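Local coordinates for protein phosphatidylinositol-specific phospholipase C (Listeria monocytogenes, PDB 2PLC) that is a bacterial phosphatidylinositol-specific phospholipase C whose X domain belongs to the TIM-barrel class of parallel beta/alpha folds, at residues Y51-A65 with F92-K106. Sequence-based numbering, arbitrary orientation.
Sequences YQQLEAGIRYIDIRA and FLKKNPKETIIMRLK
R59 and F92 meet with guanidinium and ring planes 66° apart: the aromatic rim at CE2 and CZ comes over one face of the guanidinium, while NH2 lies in the plane of the ring, at its edge. The edge of the same guanidinium is polar. NE and NH2 of R59 both grip E99 OE1, at 3.1 and 3.0 Å, and the carboxylate is turned nearly perpendicular to the guanidinium, so NE finds the anti lone pair whereas NH2 comes from above the carboxylate plane. Helped by the bend at chi2 (-63°), NH1 reaches back to L54 O (2.8 Å), on a lone pair, and to I58 O. L54, on helix 50-55, packs on F92, its CB almost straight above the ring centroid in a CH-pi contact of 3.8 Å; N96 ND2 covers the other face near the rim. Farther out, K95 NZ meets Y51 OH at a modelled distance too short to trust and makes a weak salt bridge to E55 OE2.

Beyond R59 the chains run as neighbouring parallel strands, 60-65 beside 101-106, bonded from I102 N and R59 O through to A65 N and K106 O. I61 and I63 lean on the M103 side chain on one face. On the other, D62 is held side-on by R64, with NE to OD1 at 2.7 Å and NH2 to OD2 at 2.9 Å. R104, extended from CG to NE, passes alongside: its NH1 is 3.8 Å from D62 OD2, a long, charge-only pairing, and a water joins it to Y60 OH.

The two buried arginines are matched differently: R59 ties the residue before strand 60-65 to the last helical turn, through L54 O, and to E99, which also accepts from M7 and S8; R104 relies mainly on E157, while D62 probably eases its closeness to R64.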
loop_
_atom_site.group_PDB
_atom_site.type_symbol
_atom_site.label_atom_id
_atom_site.label_comp_id
_atom_site.label_asym_id
_atom_site.label_seq_id
_atom_site.Cartn_x
_atom_site.Cartn_y
_atom_site.Cartn_z
ATOM N N TYR A 51 -0.979 13.336 -0.255
ATOM C CA TYR A 51 -1.139 13.917 1.062
ATOM C C TYR A 51 -2.560 13.805 1.605
ATOM O O TYR A 51 -2.756 13.580 2.801
ATOM C CB TYR A 51 -0.677 15.369 1.051
ATOM C CG TYR A 51 -0.599 15.923 2.441
ATOM C CD1 TYR A 51 0.400 15.498 3.320
ATOM C CD2 TYR A 51 -1.584 16.792 2.916
ATOM C CE1 TYR A 51 0.414 15.915 4.656
ATOM C CE2 TYR A 51 -1.588 17.219 4.248
ATOM C CZ TYR A 51 -0.588 16.776 5.119
ATOM O OH TYR A 51 -0.606 17.177 6.453
ATOM N N GLN A 52 -3.549 13.958 0.732
ATOM C CA GLN A 52 -4.940 13.859 1.155
ATOM C C GLN A 52 -5.274 12.437 1.592
ATOM O O GLN A 52 -6.043 12.238 2.532
ATOM C CB GLN A 52 -5.879 14.274 0.029
ATOM C CG GLN A 52 -5.685 15.688 -0.441
ATOM C CD GLN A 52 -6.743 16.102 -1.430
ATOM O OE1 GLN A 52 -7.417 17.111 -1.241
ATOM N NE2 GLN A 52 -6.911 15.313 -2.489
ATOM N N GLN A 53 -4.706 11.460 0.888
ATOM C CA GLN A 53 -4.930 10.048 1.188
ATOM C C GLN A 53 -4.394 9.692 2.572
ATOM O O GLN A 53 -5.045 8.976 3.335
ATOM C CB GLN A 53 -4.253 9.170 0.140
ATOM C CG GLN A 53 -4.854 9.265 -1.251
ATOM C CD GLN A 53 -4.104 8.414 -2.254
ATOM O OE1 GLN A 53 -3.625 7.328 -1.922
ATOM N NE2 GLN A 53 -3.981 8.907 -3.485
ATOM N N LEU A 54 -3.217 10.215 2.900
ATOM C CA LEU A 54 -2.610 9.957 4.202
ATOM C C LEU A 54 -3.481 10.543 5.308
ATOM O O LEU A 54 -3.771 9.868 6.291
ATOM C CB LEU A 54 -1.190 10.526 4.259
ATOM C CG LEU A 54 -0.182 9.905 3.283
ATOM C CD1 LEU A 54 1.193 10.532 3.477
ATOM C CD2 LEU A 54 -0.115 8.401 3.487
ATOM N N GLU A 55 -3.925 11.783 5.132
ATOM C CA GLU A 55 -4.787 12.424 6.124
ATOM C C GLU A 55 -6.149 11.734 6.230
ATOM O O GLU A 55 -6.824 11.845 7.251
ATOM C CB GLU A 55 -4.995 13.906 5.805
ATOM C CG GLU A 55 -3.767 14.771 6.004
ATOM C CD GLU A 55 -4.120 16.210 6.365
ATOM O OE1 GLU A 55 -5.100 16.758 5.800
ATOM O OE2 GLU A 55 -3.416 16.789 7.226
ATOM N N ALA A 56 -6.550 11.037 5.166
ATOM C CA ALA A 56 -7.819 10.316 5.142
ATOM C C ALA A 56 -7.715 8.956 5.841
ATOM O O ALA A 56 -8.723 8.276 6.045
ATOM C CB ALA A 56 -8.298 10.138 3.708
ATOM N N GLY A 57 -6.497 8.543 6.175
ATOM C CA GLY A 57 -6.328 7.270 6.852
ATOM C C GLY A 57 -5.601 6.184 6.083
ATOM O O GLY A 57 -5.329 5.128 6.642
ATOM N N ILE A 58 -5.295 6.424 4.812
ATOM C CA ILE A 58 -4.585 5.438 3.998
ATOM C C ILE A 58 -3.207 5.221 4.617
ATOM O O ILE A 58 -2.513 6.184 4.931
ATOM C CB ILE A 58 -4.421 5.931 2.536
ATOM C CG1 ILE A 58 -5.789 6.103 1.866
ATOM C CG2 ILE A 58 -3.531 4.986 1.741
ATOM C CD1 ILE A 58 -6.643 4.854 1.842
ATOM N N ARG A 59 -2.832 3.963 4.831
ATOM C CA ARG A 59 -1.530 3.669 5.426
ATOM C C ARG A 59 -0.692 2.741 4.570
ATOM O O ARG A 59 0.389 2.312 4.968
ATOM C CB ARG A 59 -1.682 3.093 6.834
ATOM C CG ARG A 59 -2.175 4.093 7.866
ATOM C CD ARG A 59 -1.208 5.247 8.068
ATOM N NE ARG A 59 -1.765 6.230 8.990
ATOM C CZ ARG A 59 -2.505 7.272 8.625
ATOM N NH1 ARG A 59 -2.778 7.482 7.343
ATOM N NH2 ARG A 59 -3.008 8.089 9.549
ATOM N N TYR A 60 -1.224 2.392 3.409
ATOM C CA TYR A 60 -0.506 1.547 2.475
ATOM C C TYR A 60 -0.535 2.277 1.149
ATOM O O TYR A 60 -1.606 2.678 0.685
ATOM C CB TYR A 60 -1.185 0.183 2.322
ATOM C CG TYR A 60 -0.668 -0.609 1.138
ATOM C CD1 TYR A 60 0.454 -1.418 1.254
ATOM C CD2 TYR A 60 -1.279 -0.506 -0.112
ATOM C CE1 TYR A 60 0.964 -2.106 0.158
ATOM C CE2 TYR A 60 -0.780 -1.186 -1.214
ATOM C CZ TYR A 60 0.342 -1.984 -1.069
ATOM O OH TYR A 60 0.838 -2.657 -2.157
ATOM N N ILE A 61 0.635 2.486 0.557
ATOM C CA ILE A 61 0.700 3.162 -0.734
ATOM C C ILE A 61 1.440 2.309 -1.746
ATOM O O ILE A 61 2.275 1.481 -1.392
ATOM C CB ILE A 61 1.303 4.579 -0.633
ATOM C CG1 ILE A 61 2.713 4.534 -0.051
ATOM C CG2 ILE A 61 0.408 5.457 0.225
ATOM C CD1 ILE A 61 3.353 5.905 0.085
ATOM N N ASP A 62 1.093 2.502 -3.009
ATOM C CA ASP A 62 1.652 1.737 -4.112
ATOM C C ASP A 62 2.301 2.734 -5.078
ATOM O O ASP A 62 1.615 3.410 -5.846
ATOM C CB ASP A 62 0.489 0.983 -4.755
ATOM C CG ASP A 62 0.881 0.193 -5.969
ATOM O OD1 ASP A 62 2.083 0.120 -6.308
ATOM O OD2 ASP A 62 -0.048 -0.368 -6.592
ATOM N N ILE A 63 3.627 2.817 -5.024
ATOM C CA ILE A 63 4.396 3.749 -5.844
ATOM C C ILE A 63 5.168 3.062 -6.966
ATOM O O ILE A 63 5.961 2.156 -6.722
ATOM C CB ILE A 63 5.382 4.545 -4.959
ATOM C CG1 ILE A 63 4.644 5.165 -3.764
ATOM C CG2 ILE A 63 6.086 5.633 -5.773
ATOM C CD1 ILE A 63 3.587 6.175 -4.134
ATOM N N ARG A 64 4.937 3.509 -8.198
ATOM C CA ARG A 64 5.606 2.936 -9.366
ATOM C C ARG A 64 6.558 3.985 -9.939
ATOM O O ARG A 64 6.137 5.106 -10.241
ATOM C CB ARG A 64 4.577 2.563 -10.433
ATOM C CG ARG A 64 3.251 2.027 -9.908
ATOM C CD ARG A 64 3.355 0.599 -9.432
ATOM N NE ARG A 64 2.050 0.059 -9.046
ATOM C CZ ARG A 64 1.237 -0.607 -9.863
ATOM N NH1 ARG A 64 1.584 -0.816 -11.126
ATOM N NH2 ARG A 64 0.091 -1.097 -9.410
ATOM N N ALA A 65 7.824 3.613 -10.125
ATOM C CA ALA A 65 8.826 4.541 -10.647
ATOM C C ALA A 65 9.784 3.918 -11.660
ATOM O O ALA A 65 9.837 2.699 -11.811
ATOM C CB ALA A 65 9.625 5.138 -9.487
ATOM N N PHE A 92 4.642 13.989 6.587
ATOM C CA PHE A 92 3.461 13.470 7.264
ATOM C C PHE A 92 3.864 12.721 8.528
ATOM O O PHE A 92 3.245 12.885 9.580
ATOM C CB PHE A 92 2.679 12.533 6.344
ATOM C CG PHE A 92 1.487 11.906 7.003
ATOM C CD1 PHE A 92 0.312 12.624 7.163
ATOM C CD2 PHE A 92 1.551 10.607 7.498
ATOM C CE1 PHE A 92 -0.784 12.065 7.807
ATOM C CE2 PHE A 92 0.458 10.035 8.148
ATOM C CZ PHE A 92 -0.710 10.768 8.302
ATOM N N LEU A 93 4.881 11.872 8.406
ATOM C CA LEU A 93 5.378 11.093 9.538
ATOM C C LEU A 93 6.033 11.961 10.604
ATOM O O LEU A 93 6.158 11.547 11.760
ATOM C CB LEU A 93 6.368 10.038 9.058
ATOM C CG LEU A 93 5.741 8.900 8.266
ATOM C CD1 LEU A 93 6.820 7.991 7.723
ATOM C CD2 LEU A 93 4.774 8.140 9.160
ATOM N N LYS A 94 6.468 13.153 10.203
ATOM C CA LYS A 94 7.108 14.101 11.106
ATOM C C LYS A 94 6.031 14.797 11.933
ATOM O O LYS A 94 6.200 15.032 13.129
ATOM C CB LYS A 94 7.900 15.133 10.296
ATOM C CG LYS A 94 8.694 16.127 11.129
ATOM C CD LYS A 94 9.394 17.177 10.265
ATOM C CE LYS A 94 10.461 16.560 9.364
ATOM N NZ LYS A 94 11.219 17.594 8.593
ATOM N N LYS A 95 4.908 15.085 11.283
ATOM C CA LYS A 95 3.777 15.762 11.907
ATOM C C LYS A 95 2.961 14.800 12.788
ATOM O O LYS A 95 2.438 15.190 13.832
ATOM C CB LYS A 95 2.893 16.361 10.812
ATOM C CG LYS A 95 2.145 17.627 11.203
ATOM C CD LYS A 95 0.728 17.612 10.642
ATOM C CE LYS A 95 0.717 17.259 9.164
ATOM N NZ LYS A 95 -0.470 16.420 8.831
ATOM N N ASN A 96 2.852 13.548 12.347
ATOM C CA ASN A 96 2.115 12.508 13.070
ATOM C C ASN A 96 3.093 11.345 13.240
ATOM O O ASN A 96 2.995 10.332 12.550
ATOM C CB ASN A 96 0.908 12.065 12.242
ATOM C CG ASN A 96 0.157 13.237 11.651
ATOM O OD1 ASN A 96 -0.679 13.852 12.311
ATOM N ND2 ASN A 96 0.475 13.574 10.407
ATOM N N PRO A 97 4.029 11.473 14.201
ATOM C CA PRO A 97 5.086 10.517 14.545
ATOM C C PRO A 97 4.752 9.113 15.057
ATOM O O PRO A 97 5.660 8.301 15.234
ATOM C CB PRO A 97 5.924 11.301 15.550
ATOM C CG PRO A 97 4.892 12.084 16.272
ATOM C CD PRO A 97 4.037 12.604 15.149
ATOM N N LYS A 98 3.480 8.815 15.308
ATOM C CA LYS A 98 3.126 7.481 15.790
ATOM C C LYS A 98 2.558 6.583 14.695
ATOM O O LYS A 98 2.367 5.386 14.905
ATOM C CB LYS A 98 2.152 7.564 16.971
ATOM C CG LYS A 98 2.760 8.103 18.266
ATOM C CD LYS A 98 3.839 7.176 18.808
ATOM C CE LYS A 98 4.437 7.712 20.099
ATOM N NZ LYS A 98 5.502 6.814 20.625
ATOM N N GLU A 99 2.309 7.165 13.523
ATOM C CA GLU A 99 1.769 6.426 12.387
ATOM C C GLU A 99 2.876 5.681 11.658
ATOM O O GLU A 99 4.053 5.983 11.828
ATOM C CB GLU A 99 1.086 7.379 11.403
ATOM C CG GLU A 99 0.020 8.267 12.008
ATOM C CD GLU A 99 -1.074 7.489 12.698
ATOM O OE1 GLU A 99 -1.810 6.753 12.015
ATOM O OE2 GLU A 99 -1.209 7.626 13.927
ATOM N N THR A 100 2.488 4.683 10.871
ATOM C CA THR A 100 3.431 3.896 10.086
ATOM C C THR A 100 2.856 3.719 8.690
ATOM O O THR A 100 1.644 3.587 8.513
ATOM C CB THR A 100 3.737 2.507 10.716
ATOM O OG1 THR A 100 4.460 1.700 9.772
ATOM C CG2 THR A 100 2.467 1.792 11.113
ATOM N N ILE A 101 3.729 3.745 7.693
ATOM C CA ILE A 101 3.295 3.607 6.316
ATOM C C ILE A 101 3.980 2.439 5.642
ATOM O O ILE A 101 5.181 2.225 5.801
ATOM C CB ILE A 101 3.536 4.921 5.532
ATOM C CG1 ILE A 101 2.656 6.023 6.123
ATOM C CG2 ILE A 101 3.246 4.738 4.044
ATOM C CD1 ILE A 101 2.873 7.373 5.531
ATOM N N ILE A 102 3.175 1.628 4.967
ATOM C CA ILE A 102 3.679 0.477 4.239
ATOM C C ILE A 102 3.718 0.952 2.797
ATOM O O ILE A 102 2.715 1.425 2.271
ATOM C CB ILE A 102 2.746 -0.725 4.391
ATOM C CG1 ILE A 102 2.537 -1.024 5.878
ATOM C CG2 ILE A 102 3.333 -1.937 3.665
ATOM C CD1 ILE A 102 1.462 -2.033 6.154
ATOM N N MET A 103 4.880 0.831 2.166
ATOM C CA MET A 103 5.046 1.305 0.811
ATOM C C MET A 103 5.626 0.313 -0.174
ATOM O O MET A 103 6.739 -0.182 -0.007
ATOM C CB MET A 103 5.908 2.569 0.828
ATOM C CG MET A 103 6.239 3.123 -0.545
ATOM S SD MET A 103 7.283 4.575 -0.431
ATOM C CE MET A 103 8.781 3.959 -1.140
ATOM N N ARG A 104 4.858 0.044 -1.222
ATOM C CA ARG A 104 5.289 -0.845 -2.280
ATOM C C ARG A 104 5.990 0.046 -3.296
ATOM O O ARG A 104 5.415 1.028 -3.765
ATOM C CB ARG A 104 4.079 -1.506 -2.931
ATOM C CG ARG A 104 4.407 -2.330 -4.150
ATOM C CD ARG A 104 3.148 -2.713 -4.896
ATOM N NE ARG A 104 3.435 -3.545 -6.061
ATOM C CZ ARG A 104 2.500 -4.114 -6.817
ATOM N NH1 ARG A 104 1.220 -3.935 -6.535
ATOM N NH2 ARG A 104 2.844 -4.902 -7.826
ATOM N N LEU A 105 7.256 -0.245 -3.563
ATOM C CA LEU A 105 8.021 0.524 -4.531
ATOM C C LEU A 105 8.337 -0.418 -5.673
ATOM O O LEU A 105 9.119 -1.352 -5.523
ATOM C CB LEU A 105 9.303 1.074 -3.903
ATOM C CG LEU A 105 10.258 1.816 -4.843
ATOM C CD1 LEU A 105 9.542 2.970 -5.525
ATOM C CD2 LEU A 105 11.457 2.319 -4.060
ATOM N N LYS A 106 7.707 -0.170 -6.815
ATOM C CA LYS A 106 7.877 -1.014 -7.984
ATOM C C LYS A 106 8.686 -0.390 -9.118
ATOM O O LYS A 106 8.559 0.798 -9.415
ATOM C CB LYS A 106 6.502 -1.418 -8.506
ATOM C CG LYS A 106 6.536 -2.446 -9.603
ATOM C CD LYS A 106 5.149 -2.705 -10.158
ATOM C CE LYS A 106 5.166 -3.893 -11.107
ATOM N NZ LYS A 106 6.211 -3.733 -12.159
HETATM O O HOH W 1 -0.586 -2.597 -4.672
#